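Local coordinates for protein HhaI Restriction Endonuclease (Haemophilus parahaemolyticus, PDB 6UKF) that probably acts as a type II restriction endonuclease, recognising the DNA sequence GCGC and cleaving both strands of the duplex it binds, at residues N41-E46 with S125-I130; K179-T184 with E194-K199; D204-L209 with V219-N224. All coordinates share one frame; numbering follows the deposited sequence. Where two conformers were deposited one is given.

Contact 1 lies on one side of the chain's centre and contacts 2 and 3 lie on the other, with contact 1 about 36 Å from contact 3 between centres. Contacts 1 and 3 each join neighbouring strands, but contact 1 is a parallel pair with a beta bulge in a mixed sheet, whereas contact 3 is an antiparallel hairpin in a separate four-stranded sheet with DNA backbone against one face. Contact 3 is buried; contact 1 is partly buried, with aromatic and aliphatic packing beside its backbone bonds. Contact 2 is the most exposed of the three, two loops tied by a carboxylate and a water in place of a backbone ladder. It touches contact 3, where Leu209 packs against the Asp198-Lys199 backbone.

Contact 1: residues N41-E46 with S125-I130; sequences NPFYIE and SVKFFI. With EDO (1,2-ethanediol), chain I; EDO (1,2-ethanediol), chain O; nucleotides of chain B.
Phe43 lies against both Lys127 and Phe128 where the parallel strands 43-47 and 126-132 begin to pair. Its CB sits 3.5 Å from Lys127 CD, and its CG and CD1 still touch the same methylene as the lysine chain passes at about a right angle. CD2 lies between Lys127 CB and Phe128 CD1. Farther out, CE2 comes within 3.5 Å of Phe128 CD1, and CZ leans on the same CD1 atom. The two rings meet obliquely, planes 43° apart, with Phe128 CE1 over one face of the Phe43 ring near its rim. Phe43 holds CG between its backbone N and carbonyl carbon (chi1 55°), which raises the ring toward Phe128 and helix 242-255, whose Phe252 and Ala255 cover it.

The backbone ladder starts with Tyr44 N donating to Ser125 O (2.9 Å). Between the Tyr44-Val126 and Ile45-Phe128 pairs, Lys127 is the extra residue of a beta bulge: its N donates to Tyr44 O at 3.1 Å. Regular pairing then resumes, with Glu46 N bound to Phe128 O and Ile130 N to Glu46 O (2.8 Å). On the face that carries Tyr44, Val126, Glu46 and Phe129, Glu46 CB stands over the centre of the Phe129 ring, 3.6 Å from its centroid, a CH-pi contact. In one of two modelled conformers, Glu46 OE1 lies 3.0 Å from OP1 of DC9 of chain B.

Glu46 and Lys48 match the E-x-K pattern of PD-(D/E)xK nucleases, so this pairing probably belongs to the catalytic sheet. The bulge costs a buried, unpartnered Phe128 N, offset by carbon packing among Phe43, Lys127 and Phe128.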
loop_
_atom_site.group_PDB
_atom_site.type_symbol
_atom_site.label_atom_id
_atom_site.label_comp_id
_atom_site.label_asym_id
_atom_site.label_seq_id
_atom_site.Cartn_x
_atom_site.Cartn_y
_atom_site.Cartn_z
ATOM N N ASN A 41 13.937 22.217 3.286
ATOM C CA ASN A 41 13.114 21.903 2.124
ATOM C C ASN A 41 12.533 20.513 2.361
ATOM O O ASN A 41 12.974 19.531 1.751
ATOM C CB ASN A 41 13.961 21.928 0.853
ATOM C CG ASN A 41 13.171 21.554 -0.386
ATOM O OD1 ASN A 41 11.991 21.883 -0.512
ATOM N ND2 ASN A 41 13.822 20.860 -1.307
ATOM N N PRO A 42 11.557 20.392 3.256
ATOM C CA PRO A 42 11.086 19.063 3.648
ATOM C C PRO A 42 10.277 18.408 2.546
ATOM O O PRO A 42 9.588 19.068 1.766
ATOM C CB PRO A 42 10.206 19.349 4.869
ATOM C CG PRO A 42 9.703 20.726 4.631
ATOM C CD PRO A 42 10.840 21.461 3.975
ATOM N N PHE A 43 10.363 17.085 2.494
ATOM C CA PHE A 43 9.559 16.313 1.562
ATOM C C PHE A 43 9.601 14.861 1.999
ATOM O O PHE A 43 10.482 14.444 2.757
ATOM C CB PHE A 43 10.057 16.442 0.116
ATOM C CG PHE A 43 11.505 16.085 -0.065
ATOM C CD1 PHE A 43 12.476 17.069 -0.029
ATOM C CD2 PHE A 43 11.899 14.772 -0.268
ATOM C CE1 PHE A 43 13.811 16.756 -0.187
ATOM C CE2 PHE A 43 13.235 14.453 -0.428
ATOM C CZ PHE A 43 14.193 15.448 -0.391
ATOM N N TYR A 44 8.633 14.097 1.511
ATOM C CA TYR A 44 8.592 12.671 1.770
ATOM C C TYR A 44 9.294 11.910 0.652
ATOM O O TYR A 44 9.351 12.355 -0.500
ATOM C CB TYR A 44 7.152 12.180 1.926
ATOM C CG TYR A 44 6.489 12.664 3.197
ATOM C CD1 TYR A 44 6.603 11.951 4.383
ATOM C CD2 TYR A 44 5.752 13.841 3.211
ATOM C CE1 TYR A 44 5.999 12.395 5.545
ATOM C CE2 TYR A 44 5.145 14.291 4.365
ATOM C CZ TYR A 44 5.271 13.566 5.530
ATOM O OH TYR A 44 4.668 14.010 6.682
ATOM N N ILE A 45 9.849 10.761 1.023
ATOM C CA ILE A 45 10.529 9.848 0.114
ATOM C C ILE A 45 9.808 8.513 0.211
ATOM O O ILE A 45 9.594 7.999 1.315
ATOM C CB ILE A 45 12.013 9.684 0.495
ATOM C CG1 ILE A 45 12.732 11.036 0.451
ATOM C CG2 ILE A 45 12.705 8.679 -0.429
ATOM C CD1 ILE A 45 14.042 11.049 1.207
ATOM N N GLU A 46 9.423 7.963 -0.929
ATOM C CA GLU A 46 8.736 6.681 -0.984
ATOM C C GLU A 46 9.754 5.589 -1.283
ATOM O O GLU A 46 10.433 5.633 -2.313
ATOM C CB GLU A 46 7.646 6.686 -2.055
ATOM C CG GLU A 46 6.238 6.773 -1.491
ATOM C CD GLU A 46 5.929 5.635 -0.535
ATOM O OE1 GLU A 46 6.246 4.476 -0.869
ATOM O OE2 GLU A 46 5.388 5.901 0.560
ATOM N N SER A 125 3.121 15.224 -1.208
ATOM C CA SER A 125 4.427 15.821 -0.924
ATOM C C SER A 125 5.552 14.793 -0.984
ATOM O O SER A 125 6.586 14.952 -0.329
ATOM C CB SER A 125 4.448 16.571 0.410
ATOM O OG SER A 125 3.406 17.527 0.484
ATOM N N VAL A 126 5.362 13.740 -1.772
ATOM C CA VAL A 126 6.419 12.782 -2.067
ATOM C C VAL A 126 7.156 13.299 -3.295
ATOM O O VAL A 126 6.607 13.314 -4.400
ATOM C CB VAL A 126 5.858 11.376 -2.303
ATOM C CG1 VAL A 126 6.955 10.445 -2.823
ATOM C CG2 VAL A 126 5.257 10.831 -1.024
ATOM N N LYS A 127 8.401 13.730 -3.095
ATOM C CA LYS A 127 9.199 14.312 -4.163
ATOM C C LYS A 127 10.202 13.336 -4.757
ATOM O O LYS A 127 10.651 13.546 -5.889
ATOM C CB LYS A 127 9.969 15.536 -3.648
ATOM C CG LYS A 127 9.135 16.792 -3.413
ATOM C CD LYS A 127 10.044 17.960 -3.052
ATOM C CE LYS A 127 9.286 19.125 -2.429
ATOM N NZ LYS A 127 8.550 19.939 -3.438
ATOM N N PHE A 128 10.569 12.289 -4.019
ATOM C CA PHE A 128 11.561 11.330 -4.472
ATOM C C PHE A 128 11.130 9.930 -4.075
ATOM O O PHE A 128 10.388 9.737 -3.109
ATOM C CB PHE A 128 12.942 11.612 -3.863
ATOM C CG PHE A 128 13.604 12.832 -4.425
ATOM C CD1 PHE A 128 13.304 14.090 -3.930
ATOM C CD2 PHE A 128 14.515 12.725 -5.462
ATOM C CE1 PHE A 128 13.903 15.218 -4.458
ATOM C CE2 PHE A 128 15.116 13.851 -5.992
ATOM C CZ PHE A 128 14.809 15.097 -5.490
ATOM N N PHE A 129 11.599 8.962 -4.852
ATOM C CA PHE A 129 11.500 7.549 -4.535
ATOM C C PHE A 129 12.904 7.002 -4.317
ATOM O O PHE A 129 13.877 7.496 -4.894
ATOM C CB PHE A 129 10.845 6.775 -5.687
ATOM C CG PHE A 129 9.337 6.804 -5.675
ATOM C CD1 PHE A 129 8.643 7.996 -5.810
ATOM C CD2 PHE A 129 8.613 5.629 -5.549
ATOM C CE1 PHE A 129 7.259 8.014 -5.803
ATOM C CE2 PHE A 129 7.231 5.643 -5.545
ATOM C CZ PHE A 129 6.555 6.837 -5.672
ATOM N N ILE A 130 12.999 5.977 -3.477
ATOM C CA ILE A 130 14.230 5.217 -3.305
ATOM C C ILE A 130 13.909 3.743 -3.503
ATOM O O ILE A 130 12.892 3.243 -3.005
ATOM C CB ILE A 130 14.907 5.479 -1.944
ATOM C CG1 ILE A 130 16.228 4.707 -1.846
ATOM C CG2 ILE A 130 13.976 5.133 -0.787
ATOM C CD1 ILE A 130 17.109 5.150 -0.700
HETATM C C1 EDO I . 6.278 18.483 3.334
HETATM O O1 EDO I . 6.522 18.829 1.966
HETATM C C2 EDO I . 5.111 19.299 3.882
HETATM O O2 EDO I . 3.897 18.926 3.217
HETATM C C1 EDO O . 2.607 6.960 0.007
HETATM O O1 EDO O . 2.653 6.338 1.294
HETATM C C2 EDO O . 1.791 8.243 0.062
HETATM O O2 EDO O . 0.472 7.944 0.528
ATOM P P DC B 9 3.370 2.211 0.685
ATOM O OP1 DC B 9 4.644 2.868 1.034
ATOM O OP2 DC B 9 2.717 2.479 -0.614
ATOM O "O5'" DC B 9 3.558 0.634 0.794
ATOM C "C5'" DC B 9 4.368 0.109 1.816
ATOM C "C4'" DC B 9 4.228 -1.383 1.905
ATOM O "O4'" DC B 9 2.864 -1.750 2.258
ATOM C "C3'" DC B 9 4.474 -2.147 0.613
ATOM O "O3'" DC B 9 5.840 -2.238 0.295
ATOM C "C2'" DC B 9 3.833 -3.495 0.963
ATOM C "C1'" DC B 9 2.587 -3.045 1.751
ATOM N N1 DC B 9 1.372 -3.005 0.896
ATOM C C2 DC B 9 0.598 -4.154 0.782
ATOM O O2 DC B 9 0.927 -5.159 1.424
ATOM N N3 DC B 9 -0.496 -4.135 -0.014
ATOM C C4 DC B 9 -0.812 -3.031 -0.690
ATOM N N4 DC B 9 -1.904 -3.065 -1.463
ATOM C C5 DC B 9 -0.021 -1.844 -0.600
ATOM C C6 DC B 9 1.058 -1.878 0.192
#

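Contact 2: residues K179-T184 with E194-K199; sequences KGISYT and ENIHDK
Glu194 reaches across to the backbone of Ser182, and polar contacts through its carboxylate dominate the junction. Ser182 N donates to Glu194 OE1 at 2.8 Å in a nearly straight bond (170°), meeting the oxygen on its anti side and 33° out of the carboxylate plane. Ser182 OG adds a weak bond to Glu194 OE1 at 3.4 Å. The Glu194 chain runs extended beyond CG (chi2 -164°), which carries the carboxylate the full length of the side chain to the far loop. Ser192 OG completes this polar corner from outside the two segments, being hydrogen-bonded to both Ser182 O and Glu194 N.

A water forms the second kind of link. It donates to Glu194 OE2 at 2.6 Å and to Gly180 O at 3.2 Å, so the two carboxylate oxygens grip the 179-184 loop at different points. Gly180, with positive phi, closes helix 169-179 in a Schellman motif, and the contact therefore fastens the chain just as it leaves that helix.

Apolar contacts are sparser. Ile181 CG2 lies 4.3 Å from Ile196 CD1, and Ile181 CD1 comes no nearer than 4.4 Å to Lys199 CE, next to the ammonium group. Both isoleucines are buried: Leu176 of the helix also touches Ile181, while Leu190 and Ile210 touch Ile196. The 194-199 loop is itself folded back by a type II turn, Ile196 to Lys199, closed by Lys199 N on Ile196 O at 3.1 Å.

With an amide N-H, a water and, weakly, a hydroxyl donating to it, the Glu194 carboxylate would be expected to favour its ionised form, satisfying loop polar groups beside a small isoleucine contact.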
loop_
_atom_site.group_PDB
_atom_site.type_symbol
_atom_site.label_atom_id
_atom_site.label_comp_id
_atom_site.label_asym_id
_atom_site.label_seq_id
_atom_site.Cartn_x
_atom_site.Cartn_y
_atom_site.Cartn_z
ATOM N N LYS A 179 -13.913 -24.326 18.994
ATOM C CA LYS A 179 -12.865 -24.963 18.207
ATOM C C LYS A 179 -12.014 -25.930 19.019
ATOM O O LYS A 179 -11.166 -26.617 18.441
ATOM C CB LYS A 179 -11.963 -23.897 17.580
ATOM N N GLY A 180 -12.218 -26.002 20.331
ATOM C CA GLY A 180 -11.458 -26.924 21.152
ATOM C C GLY A 180 -10.022 -26.521 21.389
ATOM O O GLY A 180 -9.175 -27.391 21.617
ATOM N N ILE A 181 -9.722 -25.226 21.353
ATOM C CA ILE A 181 -8.368 -24.735 21.586
ATOM C C ILE A 181 -8.202 -24.438 23.069
ATOM O O ILE A 181 -9.022 -23.733 23.669
ATOM C CB ILE A 181 -8.083 -23.481 20.741
ATOM C CG1 ILE A 181 -8.089 -23.829 19.250
ATOM C CG2 ILE A 181 -6.740 -22.867 21.139
ATOM C CD1 ILE A 181 -8.115 -22.625 18.335
ATOM N N SER A 182 -7.142 -24.982 23.665
ATOM C CA SER A 182 -6.817 -24.693 25.054
ATOM C C SER A 182 -6.149 -23.329 25.133
ATOM O O SER A 182 -5.242 -23.027 24.350
ATOM C CB SER A 182 -5.870 -25.760 25.595
ATOM O OG SER A 182 -6.330 -27.057 25.264
ATOM N N TYR A 183 -6.594 -22.499 26.073
ATOM C CA TYR A 183 -6.086 -21.138 26.102
ATOM C C TYR A 183 -6.320 -20.498 27.460
ATOM O O TYR A 183 -7.092 -20.986 28.288
ATOM C CB TYR A 183 -6.776 -20.283 25.036
ATOM C CG TYR A 183 -8.213 -19.963 25.394
ATOM C CD1 TYR A 183 -8.539 -18.799 26.081
ATOM C CD2 TYR A 183 -9.243 -20.834 25.063
ATOM C CE1 TYR A 183 -9.848 -18.511 26.419
ATOM C CE2 TYR A 183 -10.556 -20.552 25.396
ATOM C CZ TYR A 183 -10.852 -19.390 26.073
ATOM O OH TYR A 183 -12.156 -19.105 26.406
ATOM N N THR A 184 -5.636 -19.373 27.653
ATOM C CA THR A 184 -5.869 -18.437 28.736
ATOM C C THR A 184 -5.763 -17.042 28.139
ATOM O O THR A 184 -4.898 -16.796 27.293
ATOM C CB THR A 184 -4.796 -18.586 29.821
ATOM O OG1 THR A 184 -4.817 -19.921 30.344
ATOM C CG2 THR A 184 -5.018 -17.586 30.955
ATOM N N GLU A 194 -0.838 -24.465 22.351
ATOM C CA GLU A 194 -1.050 -24.985 21.013
ATOM C C GLU A 194 -0.372 -24.073 19.994
ATOM O O GLU A 194 -0.073 -22.907 20.263
ATOM C CB GLU A 194 -2.546 -25.108 20.714
ATOM C CG GLU A 194 -3.276 -26.036 21.674
ATOM C CD GLU A 194 -4.644 -26.463 21.173
ATOM O OE1 GLU A 194 -5.538 -26.525 21.950
ATOM O OE2 GLU A 194 -4.793 -26.755 19.885
ATOM N N ASN A 195 -0.111 -24.630 18.812
ATOM C CA ASN A 195 0.555 -23.902 17.733
ATOM C C ASN A 195 -0.536 -23.287 16.870
ATOM O O ASN A 195 -1.066 -23.920 15.956
ATOM C CB ASN A 195 1.440 -24.841 16.926
ATOM C CG ASN A 195 2.555 -25.449 17.753
ATOM O OD1 ASN A 195 2.761 -26.662 17.740
ATOM N ND2 ASN A 195 3.284 -24.605 18.475
ATOM N N ILE A 196 -0.879 -22.036 17.164
ATOM C CA ILE A 196 -2.017 -21.381 16.537
ATOM C C ILE A 196 -1.615 -20.097 15.811
ATOM O O ILE A 196 -2.450 -19.228 15.585
ATOM C CB ILE A 196 -3.161 -21.147 17.546
ATOM C CG1 ILE A 196 -2.659 -20.371 18.767
ATOM C CG2 ILE A 196 -3.761 -22.479 17.965
ATOM C CD1 ILE A 196 -3.749 -20.063 19.782
ATOM N N HIS A 197 -0.345 -19.965 15.433
ATOM C CA HIS A 197 0.047 -18.836 14.602
ATOM C C HIS A 197 -0.654 -18.922 13.253
ATOM O O HIS A 197 -0.667 -19.980 12.615
ATOM C CB HIS A 197 1.555 -18.805 14.376
ATOM C CG HIS A 197 1.981 -17.717 13.441
ATOM N ND1 HIS A 197 1.691 -16.392 13.679
ATOM C CD2 HIS A 197 2.633 -17.752 12.254
ATOM C CE1 HIS A 197 2.165 -15.654 12.691
ATOM N NE2 HIS A 197 2.741 -16.455 11.813
ATOM N N ASP A 198 -1.222 -17.801 12.815
ATOM C CA ASP A 198 -1.975 -17.693 11.571
ATOM C C ASP A 198 -3.276 -18.484 11.599
ATOM O O ASP A 198 -3.880 -18.707 10.543
ATOM C CB ASP A 198 -1.153 -18.095 10.337
ATOM C CG ASP A 198 -0.138 -17.038 9.934
ATOM O OD1 ASP A 198 0.852 -17.388 9.257
ATOM O OD2 ASP A 198 -0.322 -15.860 10.302
ATOM N N LYS A 199 -3.727 -18.919 12.772
ATOM C CA LYS A 199 -4.960 -19.686 12.854
ATOM C C LYS A 199 -6.160 -18.775 12.628
ATOM O O LYS A 199 -6.240 -17.674 13.178
ATOM C CB LYS A 199 -5.072 -20.344 14.227
ATOM C CG LYS A 199 -6.282 -21.249 14.396
ATOM C CD LYS A 199 -6.057 -22.623 13.778
ATOM C CE LYS A 199 -7.182 -23.571 14.150
ATOM N NZ LYS A 199 -7.316 -24.699 13.191
HETATM O O HOH W 1 -7.102 -27.723 19.190
#

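Contact 3: residues D204-L209 with V219-N224; sequences DDKDFL and VKILSN. With EDO (1,2-ethanediol), chain H; nucleotides of chain C.
A beta hairpin formed by strands 207-212 and 217-221 brings Leu209 opposite Lys220 and Phe208 opposite Ile221. Leu209 and Lys220 make the hydrogen-bonded pair: Leu209 N donates to Lys220 O, and Lys220 N returns the bond to Leu209 O, each at 2.8 Å. Leu222 N meets Asp207 O at 2.8 Å almost straight along the carbonyl bond. Beyond it the backbones are bridged by a water, which accepts from Asp207 N and donates to Leu222 O (2.7 Å).

The two faces of this antiparallel ladder differ. On one, Phe208 and Ile221 lie side by side, Phe208 CE1 at 3.8 Å from Ile221 CG1, while Phe172 of helix 169-179 meets the Phe208 ring edge-to-face. Ile221 also takes the aliphatic chain of Lys206 against its CG2.

The face carrying Leu209 and Lys220 is turned to the DNA, and Leu222 reaches it too. Leu209 CB packs on Leu222 CD2 at 3.9 Å; that methyl is also 3.6 Å from O5' of DC6 of chain C. In one of its two modelled conformers, the Lys220 chain bends at chi2 (93°) and chi4, and its NZ hydrogen-bonds OP1 of DG7 of chain C at 2.8 Å.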
loop_
_atom_site.group_PDB
_atom_site.type_symbol
_atom_site.label_atom_id
_atom_site.label_comp_id
_atom_site.label_asym_id
_atom_site.label_seq_id
_atom_site.Cartn_x
_atom_site.Cartn_y
_atom_site.Cartn_z
ATOM N N ASP A 204 -20.070 -15.882 15.668
ATOM C CA ASP A 204 -20.978 -14.744 15.810
ATOM C C ASP A 204 -20.730 -13.689 14.731
ATOM O O ASP A 204 -20.666 -12.487 14.998
ATOM C CB ASP A 204 -20.890 -14.147 17.216
ATOM C CG ASP A 204 -22.206 -13.576 17.681
ATOM O OD1 ASP A 204 -23.243 -14.240 17.474
ATOM O OD2 ASP A 204 -22.207 -12.471 18.260
ATOM N N ASP A 205 -20.603 -14.157 13.490
ATOM C CA ASP A 205 -20.384 -13.291 12.330
ATOM C C ASP A 205 -19.096 -12.480 12.452
ATOM O O ASP A 205 -19.010 -11.343 11.981
ATOM C CB ASP A 205 -21.589 -12.389 12.041
ATOM C CG ASP A 205 -21.397 -11.550 10.794
ATOM O OD1 ASP A 205 -21.438 -10.306 10.901
ATOM O OD2 ASP A 205 -21.168 -12.135 9.715
ATOM N N LYS A 206 -18.078 -13.058 13.079
ATOM C CA LYS A 206 -16.747 -12.471 13.086
ATOM C C LYS A 206 -15.737 -13.549 12.734
ATOM O O LYS A 206 -15.763 -14.644 13.305
ATOM C CB LYS A 206 -16.408 -11.845 14.441
ATOM C CG LYS A 206 -17.100 -10.508 14.680
ATOM C CD LYS A 206 -16.517 -9.761 15.873
ATOM C CE LYS A 206 -17.094 -8.355 15.976
ATOM N NZ LYS A 206 -18.519 -8.353 16.404
ATOM N N ASP A 207 -14.867 -13.241 11.778
ATOM C CA ASP A 207 -13.746 -14.098 11.429
ATOM C C ASP A 207 -12.521 -13.565 12.160
ATOM O O ASP A 207 -12.154 -12.396 11.993
ATOM C CB ASP A 207 -13.511 -14.094 9.919
ATOM C CG ASP A 207 -14.721 -14.573 9.137
ATOM O OD1 ASP A 207 -15.387 -15.446 9.588
ATOM O OD2 ASP A 207 -14.989 -13.979 7.977
ATOM N N PHE A 208 -11.907 -14.411 12.977
ATOM C CA PHE A 208 -10.763 -14.022 13.786
ATOM C C PHE A 208 -9.493 -14.596 13.177
ATOM O O PHE A 208 -9.510 -15.649 12.534
ATOM C CB PHE A 208 -10.909 -14.519 15.229
ATOM C CG PHE A 208 -12.122 -13.983 15.938
ATOM C CD1 PHE A 208 -12.116 -12.712 16.487
ATOM C CD2 PHE A 208 -13.266 -14.753 16.056
ATOM C CE1 PHE A 208 -13.232 -12.219 17.137
ATOM C CE2 PHE A 208 -14.384 -14.265 16.704
ATOM C CZ PHE A 208 -14.366 -12.996 17.245
ATOM N N LEU A 209 -8.390 -13.882 13.377
ATOM C CA LEU A 209 -7.071 -14.326 12.951
ATOM C C LEU A 209 -6.132 -14.193 14.138
ATOM O O LEU A 209 -6.136 -13.165 14.821
ATOM C CB LEU A 209 -6.557 -13.482 11.782
ATOM C CG LEU A 209 -5.137 -13.779 11.293
ATOM C CD1 LEU A 209 -5.035 -15.182 10.718
ATOM C CD2 LEU A 209 -4.712 -12.743 10.264
ATOM N N VAL A 219 -4.824 -11.058 18.512
ATOM C CA VAL A 219 -6.031 -11.514 17.839
ATOM C C VAL A 219 -6.583 -10.365 17.015
ATOM O O VAL A 219 -6.681 -9.233 17.503
ATOM C CB VAL A 219 -7.076 -12.026 18.847
ATOM C CG1 VAL A 219 -8.287 -12.576 18.114
ATOM C CG2 VAL A 219 -6.461 -13.085 19.745
ATOM N N LYS A 220 -6.942 -10.659 15.771
ATOM C CA LYS A 220 -7.496 -9.668 14.868
ATOM C C LYS A 220 -8.872 -10.119 14.403
ATOM O O LYS A 220 -9.165 -11.317 14.338
ATOM C CB LYS A 220 -6.594 -9.456 13.645
ATOM C CG LYS A 220 -5.180 -9.018 13.990
ATOM C CD LYS A 220 -4.240 -10.208 14.102
ATOM C CE LYS A 220 -2.908 -9.804 14.710
ATOM N NZ LYS A 220 -2.138 -8.872 13.842
ATOM N N ILE A 221 -9.718 -9.143 14.095
ATOM C CA ILE A 221 -11.023 -9.382 13.495
ATOM C C ILE A 221 -10.908 -8.985 12.030
ATOM O O ILE A 221 -10.555 -7.841 11.719
ATOM C CB ILE A 221 -12.126 -8.572 14.190
ATOM C CG1 ILE A 221 -12.174 -8.892 15.685
ATOM C CG2 ILE A 221 -13.478 -8.854 13.531
ATOM C CD1 ILE A 221 -12.986 -7.894 16.485
ATOM N N LEU A 222 -11.191 -9.921 11.132
ATOM C CA LEU A 222 -11.063 -9.652 9.709
ATOM C C LEU A 222 -12.298 -8.916 9.195
ATOM O O LEU A 222 -13.373 -8.944 9.800
ATOM C CB LEU A 222 -10.844 -10.954 8.943
ATOM C CG LEU A 222 -9.656 -11.788 9.438
ATOM C CD1 LEU A 222 -9.467 -13.044 8.595
ATOM C CD2 LEU A 222 -8.373 -10.967 9.465
ATOM N N SER A 223 -12.128 -8.254 8.057
ATOM C CA SER A 223 -13.162 -7.409 7.486
ATOM C C SER A 223 -14.232 -8.243 6.793
ATOM O O SER A 223 -14.029 -9.415 6.461
ATOM C CB SER A 223 -12.545 -6.466 6.453
ATOM O OG SER A 223 -13.517 -5.605 5.889
ATOM N N ASN A 224 -15.380 -7.609 6.558
ATOM C CA ASN A 224 -16.428 -8.151 5.706
ATOM C C ASN A 224 -16.652 -7.270 4.480
ATOM O O ASN A 224 -17.658 -7.441 3.783
ATOM C CB ASN A 224 -17.735 -8.319 6.490
ATOM C CG ASN A 224 -17.631 -9.363 7.591
ATOM O OD1 ASN A 224 -17.016 -10.415 7.411
ATOM N ND2 ASN A 224 -18.235 -9.074 8.741
HETATM C C1 EDO H . -5.387 -7.104 19.981
HETATM O O1 EDO H . -5.037 -7.371 18.618
HETATM C C2 EDO H . -4.534 -7.975 20.897
HETATM O O2 EDO H . -4.916 -9.345 20.746
ATOM P P DG C 7 -3.139 -8.859 10.300
ATOM O OP1 DG C 7 -2.158 -9.609 11.115
ATOM O OP2 DG C 7 -4.531 -8.731 10.773
ATOM O "O5'" DG C 7 -2.549 -7.390 10.045
ATOM C "C5'" DG C 7 -1.163 -7.228 9.748
ATOM C "C4'" DG C 7 -0.701 -5.799 9.972
ATOM O "O4'" DG C 7 -1.150 -4.956 8.870
ATOM C "C3'" DG C 7 -1.223 -5.111 11.231
ATOM O "O3'" DG C 7 -0.234 -4.182 11.701
ATOM C "C2'" DG C 7 -2.509 -4.446 10.748
ATOM C "C1'" DG C 7 -2.150 -4.046 9.321
ATOM N N9 DG C 7 -3.254 -4.116 8.373
ATOM C C8 DG C 7 -4.183 -5.119 8.260
ATOM N N7 DG C 7 -5.039 -4.927 7.297
ATOM C C5 DG C 7 -4.640 -3.727 6.723
ATOM C C6 DG C 7 -5.187 -3.010 5.634
ATOM O O6 DG C 7 -6.163 -3.306 4.934
ATOM N N1 DG C 7 -4.479 -1.839 5.379
ATOM C C2 DG C 7 -3.382 -1.415 6.088
ATOM N N2 DG C 7 -2.832 -0.258 5.697
ATOM N N3 DG C 7 -2.859 -2.077 7.108
ATOM C C4 DG C 7 -3.537 -3.220 7.369
ATOM P P DC C 6 -7.397 -11.391 5.261
ATOM O OP1 DC C 6 -7.337 -12.844 4.992
ATOM O OP2 DC C 6 -8.695 -10.774 5.611
ATOM O "O5'" DC C 6 -6.372 -11.024 6.431
ATOM C "C5'" DC C 6 -5.073 -11.604 6.440
ATOM C "C4'" DC C 6 -4.020 -10.612 6.885
ATOM O "O4'" DC C 6 -3.815 -9.610 5.842
ATOM C "C3'" DC C 6 -4.343 -9.806 8.146
ATOM O "O3'" DC C 6 -3.132 -9.543 8.849
ATOM C "C2'" DC C 6 -4.988 -8.548 7.578
ATOM C "C1'" DC C 6 -4.106 -8.315 6.359
ATOM N N1 DC C 6 -4.700 -7.501 5.267
ATOM C C2 DC C 6 -3.866 -6.645 4.552
ATOM O O2 DC C 6 -2.670 -6.585 4.859
ATOM N N3 DC C 6 -4.389 -5.899 3.549
ATOM C C4 DC C 6 -5.683 -5.999 3.247
ATOM N N4 DC C 6 -6.151 -5.245 2.246
ATOM C C5 DC C 6 -6.553 -6.878 3.959
ATOM C C6 DC C 6 -6.022 -7.607 4.951
HETATM O O HOH W 2 -13.558 -12.041 6.940
HETATM O O HOH W 3 -15.153 -10.857 10.392
#